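PDB 2A6Z: Emp47p (form2) from Saccharomyces cerevisiae, which acts in the secretion of glycoproteins as a Ca2+-independent cargo receptor and is required for Emp46p to leave the endoplasmic reticulum. Local coordinates for residues S83-Q88 against G107-V112. Sequence-based numbering, arbitrary orientation.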
# COMPACT_ATOMS: atom_id res chain seq x y z
N SER A 83 -4.59 -1.40 1.24
CA SER A 83 -4.00 -0.07 1.51
C SER A 83 -2.49 -0.17 1.63
O SER A 83 -1.93 -1.06 2.29
CB SER A 83 -4.53 0.45 2.83
OG SER A 83 -5.86 0.94 2.72
N PHE A 84 -1.82 0.79 0.99
CA PHE A 84 -0.37 0.94 1.00
C PHE A 84 -0.04 2.20 1.77
O PHE A 84 -0.63 3.24 1.49
CB PHE A 84 0.20 1.00 -0.43
CG PHE A 84 -0.21 -0.16 -1.28
CD1 PHE A 84 0.59 -1.29 -1.39
CD2 PHE A 84 -1.41 -0.14 -2.02
CE1 PHE A 84 0.22 -2.36 -2.16
CE2 PHE A 84 -1.81 -1.23 -2.76
CZ PHE A 84 -0.97 -2.34 -2.84
N TRP A 85 0.86 2.09 2.74
CA TRP A 85 1.04 3.14 3.72
C TRP A 85 2.45 3.76 3.69
O TRP A 85 3.43 3.03 3.48
CB TRP A 85 0.83 2.57 5.13
CG TRP A 85 -0.52 1.93 5.33
CD1 TRP A 85 -0.82 0.61 5.14
CD2 TRP A 85 -1.73 2.58 5.76
NE1 TRP A 85 -2.17 0.38 5.43
CE2 TRP A 85 -2.72 1.57 5.82
CE3 TRP A 85 -2.05 3.90 6.12
CZ2 TRP A 85 -4.05 1.84 6.23
CZ3 TRP A 85 -3.35 4.15 6.53
CH2 TRP A 85 -4.34 3.14 6.57
N PHE A 86 2.50 5.03 3.98
CA PHE A 86 3.75 5.76 4.20
C PHE A 86 3.44 6.78 5.32
O PHE A 86 2.91 7.84 5.03
CB PHE A 86 4.21 6.40 2.89
CG PHE A 86 5.49 7.24 3.05
CD1 PHE A 86 6.70 6.56 3.17
CD2 PHE A 86 5.48 8.64 3.06
CE1 PHE A 86 7.91 7.27 3.30
CE2 PHE A 86 6.65 9.32 3.18
CZ PHE A 86 7.87 8.64 3.28
N VAL A 87 3.70 6.38 6.56
CA VAL A 87 3.12 7.11 7.69
C VAL A 87 4.15 7.28 8.85
O VAL A 87 4.93 6.37 9.12
CB VAL A 87 1.84 6.44 8.26
CG1 VAL A 87 0.76 6.34 7.16
CG2 VAL A 87 2.09 5.05 8.82
N GLN A 88 4.10 8.42 9.49
CA GLN A 88 5.08 8.67 10.58
C GLN A 88 4.63 7.99 11.85
O GLN A 88 3.52 8.19 12.32
CB GLN A 88 5.16 10.17 10.86
CG GLN A 88 5.67 11.07 9.82
CD GLN A 88 5.51 12.52 10.28
OE1 GLN A 88 6.05 12.91 11.33
NE2 GLN A 88 4.74 13.28 9.50
N GLY A 107 0.42 10.88 7.52
CA GLY A 107 1.12 10.60 6.30
C GLY A 107 0.12 10.28 5.17
O GLY A 107 -0.91 10.94 5.04
N LEU A 108 0.48 9.29 4.36
CA LEU A 108 -0.19 8.92 3.14
C LEU A 108 -0.74 7.51 3.19
O LEU A 108 -0.04 6.54 3.57
CB LEU A 108 0.85 8.98 1.98
CG LEU A 108 0.36 8.53 0.59
CD1 LEU A 108 -0.70 9.51 0.05
CD2 LEU A 108 1.56 8.41 -0.33
N GLN A 109 -2.01 7.37 2.77
CA GLN A 109 -2.62 6.10 2.50
C GLN A 109 -2.95 6.04 1.00
O GLN A 109 -3.58 6.95 0.47
CB GLN A 109 -3.93 5.97 3.31
CG GLN A 109 -4.68 4.67 3.06
CD GLN A 109 -6.16 4.74 3.41
OE1 GLN A 109 -6.74 5.79 3.61
NE2 GLN A 109 -6.79 3.59 3.52
N LEU A 110 -2.57 4.94 0.35
CA LEU A 110 -3.04 4.66 -1.03
C LEU A 110 -4.00 3.49 -0.93
O LEU A 110 -3.59 2.40 -0.50
CB LEU A 110 -1.88 4.31 -1.96
CG LEU A 110 -0.83 5.39 -2.11
CD1 LEU A 110 0.32 4.91 -2.99
CD2 LEU A 110 -1.40 6.67 -2.69
N LEU A 111 -5.24 3.73 -1.32
CA LEU A 111 -6.30 2.72 -1.18
C LEU A 111 -6.70 2.20 -2.56
O LEU A 111 -7.07 3.01 -3.43
CB LEU A 111 -7.53 3.33 -0.51
CG LEU A 111 -8.76 2.40 -0.43
CD1 LEU A 111 -8.49 1.18 0.43
CD2 LEU A 111 -9.94 3.21 0.14
N VAL A 112 -6.66 0.89 -2.75
CA VAL A 112 -7.23 0.24 -3.91
C VAL A 112 -8.48 -0.49 -3.44
O VAL A 112 -8.44 -1.36 -2.57
CB VAL A 112 -6.22 -0.71 -4.59
CG1 VAL A 112 -6.89 -1.48 -5.70
CG2 VAL A 112 -5.01 0.07 -5.09
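The side chain of Gln109 runs alongside the indole of Trp85 on neighbouring antiparallel strands at the middle of one sheet of the legume-lectin-like beta sandwich. The two form a non-hydrogen-bonded pair, with the amide plane only 9° from that of the indole. Gln109 CG sits over one face of the six-membered ring, 4.0 Å from its centroid, in a CH-pi contact displaced toward the rim, while Gln109 CB comes to 3.7 Å from Trp85 CZ3. CG of Gln109 stands anti to the backbone N (chi1 178°) and the chain stays extended beyond it, which carries the amide past the indole to Ser83. In the conformer of Ser83 given here, one of two, Gln109 NE2 donates to Ser83 OG at 2.9 Å, with the hydroxyl close to the amide plane, and Leu111 CD1 packs against the same oxygen. At the other end of the indole, NE1 bonds to Thr198 OG1 on strand 192-200, so both neighbouring strands touch the indole, and Trp52, from strand 48-58, stacks on it as well.

On the opposite face, Phe84, Phe86, Leu108 and Leu110 turn into the sandwich interior; Phe84 and Leu110 meet Ile159 and Val161 of the other sheet, respectively. Phe84 CG lies beside its own backbone N (chi1 -54°), which brings the ring edge past Leu110 O and places CE2 4.2 Å from Val112 CG2. Phe86 takes the other course, its ring swinging clear of Leu108 to stack with Phe63 and Tyr193. Between the two faces, Phe84 and Leu110 exchange paired backbone bonds, as do Phe86 and Leu108. Where Val87 pairs with Gly107, the glycine's CA-H makes a contact with Phe86 O at 3.5 Å, and Val87 CG1 rests 3.7 Å from Leu108 O.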